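PDB 4L0K: DraIII from Deinococcus radiophilus, which is a type II restriction endonuclease of the His-Me finger clan, expected to cut double-stranded DNA at a specific recognition sequence. Local coordinates for residues A49-I52 and V53-A56; L81-D84 and I85-E88; Q95-P98 and E99-L103. All blocks are in the same frame, centred on the assembly; numbering follows the deposited sequence.

Contact 1: residues A49-I52 and V53-A56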
ATOM      1  N   ALA A  49      -0.284   8.618  23.350  1.00 26.52           N
ATOM      2  CA  ALA A  49       1.091   8.751  23.856  1.00 28.86           C
ATOM      3  C   ALA A  49       1.941   7.550  23.445  1.00 28.08           C
ATOM      4  O   ALA A  49       3.064   7.716  22.929  1.00 29.93           O
ATOM      5  CB  ALA A  49       1.101   8.901  25.375  1.00 28.48           C
ATOM      6  N   ALA A  50       1.396   6.347  23.646  1.00 23.24           N
ATOM      7  CA  ALA A  50       2.147   5.123  23.323  1.00 30.72           C
ATOM      8  C   ALA A  50       2.400   4.994  21.824  1.00 28.56           C
ATOM      9  O   ALA A  50       3.469   4.559  21.411  1.00 31.13           O
ATOM     10  CB  ALA A  50       1.456   3.872  23.868  1.00 19.80           C
ATOM     11  N   LYS A  51       1.421   5.382  21.010  1.00 23.73           N
ATOM     12  CA  LYS A  51       1.613   5.339  19.563  1.00 40.74           C
ATOM     13  C   LYS A  51       2.668   6.346  19.101  1.00 35.50           C
ATOM     14  O   LYS A  51       3.463   6.046  18.219  1.00 32.82           O
ATOM     15  CB  LYS A  51       0.294   5.515  18.796  1.00 47.02           C
ATOM     16  CG  LYS A  51      -0.472   4.201  18.585  1.00 56.55           C
ATOM     17  CD  LYS A  51      -1.714   4.383  17.711  1.00 57.13           C
ATOM     18  CE  LYS A  51      -3.003   4.355  18.527  1.00 59.72           C
ATOM     19  NZ  LYS A  51      -3.481   2.962  18.760  1.00 62.35           N
ATOM     20  N   ILE A  52       2.681   7.531  19.702  1.00 30.93           N
ATOM     21  CA  ILE A  52       3.749   8.503  19.424  1.00 36.39           C
ATOM     22  C   ILE A  52       5.138   7.922  19.768  1.00 36.50           C
ATOM     23  O   ILE A  52       6.038   7.910  18.919  1.00 30.56           O
ATOM     24  CB  ILE A  52       3.519   9.854  20.149  1.00 30.75           C
ATOM     25  CG1 ILE A  52       2.421  10.633  19.426  1.00 29.41           C
ATOM     26  CG2 ILE A  52       4.819  10.668  20.207  1.00 30.45           C
ATOM     27  CD1 ILE A  52       1.840  11.785  20.219  1.00 29.32           C
ATOM     28  N   VAL A  53       5.306   7.423  20.992  1.00 25.52           N
ATOM     29  CA  VAL A  53       6.573   6.754  21.324  1.00 36.13           C
ATOM     30  C   VAL A  53       6.948   5.642  20.324  1.00 29.58           C
ATOM     31  O   VAL A  53       8.036   5.667  19.761  1.00 27.85           O
ATOM     32  CB  VAL A  53       6.612   6.209  22.782  1.00 36.91           C
ATOM     33  CG1 VAL A  53       7.835   5.309  22.989  1.00 32.93           C
ATOM     34  CG2 VAL A  53       6.626   7.355  23.766  1.00 27.90           C
ATOM     35  N   ARG A  54       6.039   4.701  20.078  1.00 27.74           N
ATOM     36  CA  ARG A  54       6.293   3.608  19.115  1.00 23.86           C
ATOM     37  C   ARG A  54       6.689   4.083  17.706  1.00 31.08           C
ATOM     38  O   ARG A  54       7.686   3.625  17.152  1.00 30.02           O
ATOM     39  CB  ARG A  54       5.083   2.672  19.040  1.00 25.72           C
ATOM     40  CG  ARG A  54       5.191   1.545  18.010  1.00 36.11           C
ATOM     41  CD  ARG A  54       4.274   1.799  16.805  1.00 45.89           C
ATOM     42  NE  ARG A  54       2.924   1.299  17.035  1.00 46.45           N
ATOM     43  CZ  ARG A  54       1.820   1.754  16.436  1.00 49.64           C
ATOM     44  NH1 ARG A  54       1.859   2.756  15.556  1.00 41.26           N
ATOM     45  NH2 ARG A  54       0.658   1.199  16.741  1.00 50.68           N
ATOM     46  N   ASP A  55       5.908   4.994  17.128  1.00 25.25           N
ATOM     47  CA  ASP A  55       6.211   5.505  15.788  1.00 30.84           C
ATOM     48  C   ASP A  55       7.520   6.276  15.769  1.00 30.33           C
ATOM     49  O   ASP A  55       8.227   6.258  14.779  1.00 32.04           O
ATOM     50  CB  ASP A  55       5.083   6.398  15.243  1.00 27.02           C
ATOM     51  CG  ASP A  55       3.841   5.620  14.908  1.00 32.86           C
ATOM     52  OD1 ASP A  55       3.897   4.374  15.004  1.00 39.70           O
ATOM     53  OD2 ASP A  55       2.824   6.243  14.519  1.00 37.93           O
ATOM     54  N   ALA A  56       7.847   6.946  16.870  1.00 31.47           N
ATOM     55  CA  ALA A  56       9.097   7.696  16.937  1.00 34.13           C
ATOM     56  C   ALA A  56      10.321   6.794  17.065  1.00 37.65           C
ATOM     57  O   ALA A  56      11.383   7.099  16.513  1.00 31.22           O
ATOM     58  CB  ALA A  56       9.065   8.681  18.074  1.00 33.74           C
TER
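Ala49 hands its carbonyl oxygen to the amide of Val53, with Val53 N 3.0 Å from Ala49 O and an N-H...O angle of 176°. CG2 of Val53 leans back against that same oxygen, while Val53 as a whole faces Phe35 and Leu38. Ala50 O is taken up in the same way by Arg54 N at 2.9 Å. This repeated bonding from residue i to residue i+4 is the regular alpha-helical pattern, and all eight residues belong to the continuous helix 46-57. At Lys51 the backbone oxygen accepts from Asp55 N at 2.9 Å, and the side chain runs alongside that of Arg54, both pointing the same way. CG of Lys51 lies over one face of the guanidinium, 3.7 Å from Arg54 NH2, so the lysine contributes aliphatic carbon to the contact. Its amino group stays separate, with Lys51 NZ 4.9 Å from Arg54 NH2. A bend at chi2 of Arg54 (-108°), followed by another at chi3, swings the guanidinium round to Asp55. There NH1 of Arg54 forms a salt bridge in the guanidinium plane with the syn side of Asp55 OD1 at 2.7 Å. Asp55 OD2 is bonded to Thr181 on strand 179-183, which ties the second carboxylate oxygen as well. Ile52 O receives Ala56 N at 2.9 Å, less straight at 150°, and Ala56 CB sits 3.2 Å from Ile52 O. The Ile52 side chain itself turns away to Leu41, Leu122 and Thr123, and Ala56 meets Val118 and Ala119 of helix 112-126.

Contact 2: residues L81-D84 and I85-E88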
ATOM      1  N   LEU A  81      22.591  -0.073  14.134  1.00 48.13           N
ATOM      2  CA  LEU A  81      23.850  -0.688  14.574  1.00 41.23           C
ATOM      3  C   LEU A  81      24.340  -1.762  13.600  1.00 36.67           C
ATOM      4  O   LEU A  81      23.536  -2.464  12.974  1.00 38.75           O
ATOM      5  CB  LEU A  81      23.689  -1.256  15.980  1.00 34.15           C
ATOM      6  CG  LEU A  81      23.268  -0.199  17.004  1.00 36.11           C
ATOM      7  CD1 LEU A  81      22.881  -0.822  18.343  1.00 35.22           C
ATOM      8  CD2 LEU A  81      24.361   0.841  17.206  1.00 34.20           C
ATOM      9  N   ASP A  82      25.661  -1.869  13.452  1.00 36.22           N
ATOM     10  CA  ASP A  82      26.255  -2.838  12.518  1.00 45.07           C
ATOM     11  C   ASP A  82      26.052  -4.278  12.998  1.00 40.06           C
ATOM     12  O   ASP A  82      25.844  -4.502  14.194  1.00 30.94           O
ATOM     13  CB  ASP A  82      27.749  -2.560  12.286  1.00 45.17           C
ATOM     14  CG  ASP A  82      28.618  -2.988  13.453  1.00 49.52           C
ATOM     15  OD1 ASP A  82      28.737  -4.212  13.700  1.00 47.68           O
ATOM     16  OD2 ASP A  82      29.205  -2.101  14.116  1.00 52.36           O
ATOM     17  N   ASP A  83      26.122  -5.230  12.063  1.00 36.45           N
ATOM     18  CA  ASP A  83      25.961  -6.661  12.354  1.00 40.82           C
ATOM     19  C   ASP A  83      26.773  -7.205  13.557  1.00 53.26           C
ATOM     20  O   ASP A  83      26.264  -8.031  14.314  1.00 58.50           O
ATOM     21  CB  ASP A  83      26.263  -7.503  11.110  1.00 45.02           C
ATOM     22  CG  ASP A  83      25.282  -7.253   9.974  1.00 47.50           C
ATOM     23  OD1 ASP A  83      25.548  -7.709   8.839  1.00 44.30           O
ATOM     24  OD2 ASP A  83      24.246  -6.596  10.207  1.00 52.98           O
ATOM     25  N   ASP A  84      28.015  -6.750  13.745  1.00 45.43           N
ATOM     26  CA  ASP A  84      28.855  -7.283  14.831  1.00 40.97           C
ATOM     27  C   ASP A  84      28.295  -6.894  16.187  1.00 47.98           C
ATOM     28  O   ASP A  84      28.304  -7.697  17.127  1.00 51.35           O
ATOM     29  CB  ASP A  84      30.308  -6.792  14.739  1.00 30.34           C
ATOM     30  CG  ASP A  84      30.888  -6.911  13.338  1.00 41.89           C
ATOM     31  OD1 ASP A  84      30.702  -7.978  12.717  1.00 49.88           O
ATOM     32  OD2 ASP A  84      31.517  -5.929  12.857  1.00 44.03           O
ATOM     33  N   ILE A  85      27.828  -5.649  16.291  1.00 46.19           N
ATOM     34  CA  ILE A  85      27.246  -5.155  17.537  1.00 50.74           C
ATOM     35  C   ILE A  85      25.878  -5.793  17.813  1.00 47.01           C
ATOM     36  O   ILE A  85      25.534  -6.086  18.963  1.00 46.10           O
ATOM     37  CB  ILE A  85      27.166  -3.608  17.552  1.00 56.85           C
ATOM     38  CG1 ILE A  85      28.570  -3.020  17.721  1.00 51.98           C
ATOM     39  CG2 ILE A  85      26.232  -3.111  18.663  1.00 55.40           C
ATOM     40  CD1 ILE A  85      28.632  -1.521  17.608  1.00 52.16           C
ATOM     41  N   LEU A  86      25.106  -6.017  16.753  1.00 41.47           N
ATOM     42  CA  LEU A  86      23.832  -6.715  16.886  1.00 47.44           C
ATOM     43  C   LEU A  86      24.056  -8.137  17.427  1.00 57.32           C
ATOM     44  O   LEU A  86      23.447  -8.533  18.426  1.00 52.38           O
ATOM     45  CB  LEU A  86      23.068  -6.739  15.551  1.00 38.42           C
ATOM     46  CG  LEU A  86      22.548  -5.383  15.048  1.00 41.64           C
ATOM     47  CD1 LEU A  86      21.764  -5.534  13.787  1.00 37.27           C
ATOM     48  CD2 LEU A  86      21.722  -4.670  16.101  1.00 40.12           C
ATOM     49  N   LEU A  87      24.944  -8.885  16.771  1.00 57.44           N
ATOM     50  CA  LEU A  87      25.252 -10.249  17.180  1.00 58.80           C
ATOM     51  C   LEU A  87      25.829 -10.334  18.595  1.00 64.06           C
ATOM     52  O   LEU A  87      25.426 -11.182  19.392  1.00 67.69           O
ATOM     53  CB  LEU A  87      26.222 -10.908  16.201  1.00 52.98           C
ATOM     54  CG  LEU A  87      26.675 -12.283  16.703  1.00 55.96           C
ATOM     55  CD1 LEU A  87      25.514 -13.258  16.643  1.00 57.93           C
ATOM     56  CD2 LEU A  87      27.889 -12.821  15.944  1.00 56.41           C
ATOM     57  N   GLU A  88      26.768  -9.453  18.911  1.00 61.86           N
ATOM     58  CA  GLU A  88      27.486  -9.574  20.172  1.00 62.09           C
ATOM     59  C   GLU A  88      26.737  -8.996  21.371  1.00 61.69           C
ATOM     60  O   GLU A  88      26.810  -9.548  22.471  1.00 58.57           O
ATOM     61  CB  GLU A  88      28.877  -8.945  20.061  1.00 65.45           C
ATOM     62  CG  GLU A  88      29.820  -9.323  21.184  1.00 75.05           C
ATOM     63  CD  GLU A  88      30.213  -8.129  22.028  1.00 89.48           C
ATOM     64  OE1 GLU A  88      31.019  -8.299  22.973  1.00 94.44           O
ATOM     65  OE2 GLU A  88      29.717  -7.016  21.743  1.00 91.41           O
TER
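The Asp82 carboxylate is approached by Ile85 from above its plane: Ile85 N donates a hydrogen bond to Asp82 OD1 at 3.1 Å, 47° out of that plane. The other oxygen is met by carbon, with Ile85 CD1 3.6 Å from Asp82 OD2, the two side chains crossing at about a right angle. CG of Asp82 sits between its backbone N and carbonyl carbon (chi1 75°), which folds OD1 back over the first turn, where it also takes a weak bond from Asp84 N. Asp82 is thus the N-cap of helix 83-89, and its own carbonyl starts the helical bonding, Leu86 N lying 3.1 Å from Asp82 O. Apolar contacts flank the cap. Leu81 CD1 touches Ile85 CG2 at 4.1 Å, and Leu81 CB meets Leu86 CD2 at 3.9 Å. An alanine in place of Ile85 would keep the capped amide but would probably leave Leu81 without its partner CG2 and open a gap beside the Asp82 carboxylate where CD1 had lain. The Asp83 carboxylate turns out of the segment to salt bridges with Arg102 and Arg106, and Arg106 also binds Leu81 O. Acidic groups gathered at a helix start are likely to be favoured by the amino-terminal end of the helix dipole, and the two arginines would probably offset the charge of Asp83.

Contact 3: residues Q95-P98 and E99-L103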
ATOM      1  N   GLN A  95      22.914 -12.184   9.525  1.00 63.72           N
ATOM      2  CA  GLN A  95      23.245 -13.089   8.428  1.00 67.76           C
ATOM      3  C   GLN A  95      22.301 -14.283   8.350  1.00 67.83           C
ATOM      4  O   GLN A  95      22.194 -14.916   7.300  1.00 66.57           O
ATOM      5  CB  GLN A  95      24.696 -13.560   8.523  1.00 63.87           C
ATOM      6  CG  GLN A  95      25.676 -12.543   8.007  1.00 66.65           C
ATOM      7  CD  GLN A  95      27.103 -12.889   8.351  1.00 78.57           C
ATOM      8  OE1 GLN A  95      27.651 -13.873   7.855  1.00 82.97           O
ATOM      9  NE2 GLN A  95      27.717 -12.079   9.210  1.00 82.54           N
ATOM     10  N   SER A  96      21.611 -14.583   9.448  1.00 64.00           N
ATOM     11  CA  SER A  96      20.599 -15.635   9.427  1.00 68.80           C
ATOM     12  C   SER A  96      19.364 -15.178   8.643  1.00 72.78           C
ATOM     13  O   SER A  96      18.891 -15.886   7.750  1.00 71.88           O
ATOM     14  CB  SER A  96      20.219 -16.076  10.849  1.00 64.20           C
ATOM     15  OG  SER A  96      19.255 -15.221  11.436  1.00 64.73           O
ATOM     16  N   LEU A  97      18.863 -13.988   8.971  1.00 68.90           N
ATOM     17  CA  LEU A  97      17.677 -13.427   8.324  1.00 63.94           C
ATOM     18  C   LEU A  97      17.882 -13.330   6.820  1.00 64.28           C
ATOM     19  O   LEU A  97      19.008 -13.168   6.363  1.00 66.38           O
ATOM     20  CB  LEU A  97      17.368 -12.040   8.894  1.00 61.90           C
ATOM     21  CG  LEU A  97      17.417 -11.910  10.425  1.00 64.41           C
ATOM     22  CD1 LEU A  97      17.083 -10.495  10.874  1.00 61.05           C
ATOM     23  CD2 LEU A  97      16.498 -12.920  11.112  1.00 59.44           C
ATOM     24  N   PRO A  98      16.794 -13.454   6.042  1.00 70.23           N
ATOM     25  CA  PRO A  98      16.907 -13.286   4.587  1.00 71.21           C
ATOM     26  C   PRO A  98      17.235 -11.844   4.189  1.00 73.55           C
ATOM     27  O   PRO A  98      16.952 -10.910   4.947  1.00 73.41           O
ATOM     28  CB  PRO A  98      15.521 -13.693   4.069  1.00 68.92           C
ATOM     29  CG  PRO A  98      14.615 -13.585   5.242  1.00 67.13           C
ATOM     30  CD  PRO A  98      15.445 -13.889   6.448  1.00 68.25           C
ATOM     31  N   GLU A  99      17.827 -11.685   3.007  1.00 69.04           N
ATOM     32  CA  GLU A  99      18.329 -10.399   2.531  1.00 66.34           C
ATOM     33  C   GLU A  99      17.318  -9.268   2.680  1.00 72.55           C
ATOM     34  O   GLU A  99      17.666  -8.157   3.093  1.00 82.68           O
ATOM     35  CB  GLU A  99      18.757 -10.529   1.072  1.00 67.16           C
ATOM     36  CG  GLU A  99      19.062  -9.217   0.378  1.00 77.48           C
ATOM     37  CD  GLU A  99      20.447  -9.202  -0.247  1.00 87.03           C
ATOM     38  OE1 GLU A  99      21.393  -9.700   0.406  1.00 91.18           O
ATOM     39  OE2 GLU A  99      20.587  -8.706  -1.389  1.00 86.65           O
ATOM     40  N   ILE A 100      16.063  -9.569   2.364  1.00 64.37           N
ATOM     41  CA  ILE A 100      15.005  -8.572   2.340  1.00 59.73           C
ATOM     42  C   ILE A 100      14.696  -8.010   3.728  1.00 57.74           C
ATOM     43  O   ILE A 100      14.460  -6.812   3.881  1.00 55.94           O
ATOM     44  CB  ILE A 100      13.731  -9.134   1.675  1.00 60.07           C
ATOM     45  CG1 ILE A 100      13.969  -9.290   0.176  1.00 72.32           C
ATOM     46  CG2 ILE A 100      12.522  -8.235   1.923  1.00 52.11           C
ATOM     47  CD1 ILE A 100      12.786  -9.879  -0.565  1.00 81.59           C
ATOM     48  N   THR A 101      14.710  -8.861   4.746  1.00 57.18           N
ATOM     49  CA  THR A 101      14.448  -8.361   6.093  1.00 60.53           C
ATOM     50  C   THR A 101      15.614  -7.532   6.648  1.00 59.33           C
ATOM     51  O   THR A 101      15.391  -6.598   7.413  1.00 66.21           O
ATOM     52  CB  THR A 101      14.008  -9.482   7.069  1.00 54.47           C
ATOM     53  OG1 THR A 101      15.139 -10.008   7.777  1.00 67.50           O
ATOM     54  CG2 THR A 101      13.301 -10.587   6.303  1.00 38.12           C
ATOM     55  N   ARG A 102      16.843  -7.855   6.244  1.00 57.57           N
ATOM     56  CA  ARG A 102      18.005  -7.022   6.576  1.00 62.61           C
ATOM     57  C   ARG A 102      17.859  -5.650   5.907  1.00 61.49           C
ATOM     58  O   ARG A 102      18.029  -4.603   6.547  1.00 66.33           O
ATOM     59  CB  ARG A 102      19.314  -7.683   6.121  1.00 60.55           C
ATOM     60  CG  ARG A 102      19.540  -9.099   6.641  1.00 59.58           C
ATOM     61  CD  ARG A 102      20.725  -9.754   5.939  1.00 63.31           C
ATOM     62  NE  ARG A 102      22.004  -9.319   6.495  1.00 64.85           N
ATOM     63  CZ  ARG A 102      23.189  -9.799   6.123  1.00 61.07           C
ATOM     64  NH1 ARG A 102      23.262 -10.738   5.192  1.00 60.63           N
ATOM     65  NH2 ARG A 102      24.303  -9.342   6.687  1.00 57.53           N
ATOM     66  N   LEU A 103      17.532  -5.669   4.619  1.00 45.73           N
ATOM     67  CA  LEU A 103      17.276  -4.445   3.875  1.00 54.85           C
ATOM     68  C   LEU A 103      16.207  -3.550   4.514  1.00 57.33           C
ATOM     69  O   LEU A 103      16.433  -2.356   4.732  1.00 53.49           O
ATOM     70  CB  LEU A 103      16.915  -4.768   2.428  1.00 54.02           C
ATOM     71  CG  LEU A 103      18.062  -4.514   1.445  1.00 60.00           C
ATOM     72  CD1 LEU A 103      19.397  -4.985   2.028  1.00 54.67           C
ATOM     73  CD2 LEU A 103      17.785  -5.181   0.101  1.00 61.03           C
TER
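Arg102 folds back from the first turn of its helix over the residues that lead into it, Gln95 among them. CB stands at the edge of the contact, its nearest atom Pro98 O, and CG of Arg102 comes 3.6 Å from that same Pro98 O. The next atom, CD of Arg102, passes 3.8 Å from Leu97 O. A bend at chi3 (80°) then lays the guanidinium flat over Gln95, whose CA stands 3.9 Å above the plane of the Arg102 group, over its centre. NH2 of Arg102 meets Gln95 CG at 3.7 Å, so the aliphatic start of the glutamine does the touching. The Gln95 amide, though only 17° from parallel, lies farther along the chain and does not stack on the guanidinium. Pro98 holds the N-cap position of helix 99-107. It has no polar side chain to cap with, and its carbonyl gathers several weak bonds. Arg102 N approaches Pro98 O fairly straight (163°) but at a long 3.3 Å. Thr101 N is closer to Pro98 O, at 3.0 Å, with a poorer angle, and the Thr101 hydroxyl adds a third, weak bond to that oxygen. The two branches of Thr101 part over the turn: OG1 lies 3.2 Å from Leu97 CB, whereas CG2 packs 3.4 Å from Pro98 CG on the proline ring. The loop joins helix 83-89 to helix 99-107, with Leu97 resting on Leu92, the Arg102 side chain on Met94, and its tip paired with Asp83 of helix 83-89.

Overall arrangement
The centre of contact 1 lies about 7 Å from the centre of the chain and the contact is partly buried, whereas contacts 2 and 3 are surface contacts whose centres stand about 24 and 25 Å from the chain centre. Contact 1 is the interior of one helix, 46-57, with its carbonyls bonded in regular order. Contacts 2 and 3 sit at the starts of consecutive helices, 83-89 and 99-107, each taking in residues that precede its helix; an aspartate side chain caps the former, while the latter begins at a proline with weak bonds. The salt bridge between Asp83 OD1 and Arg102 NH2, 3.0 Å, joins them. Contact 1 touches neither, its nearest atoms staying about 14 Å from contact 2 and about 16 Å from contact 3.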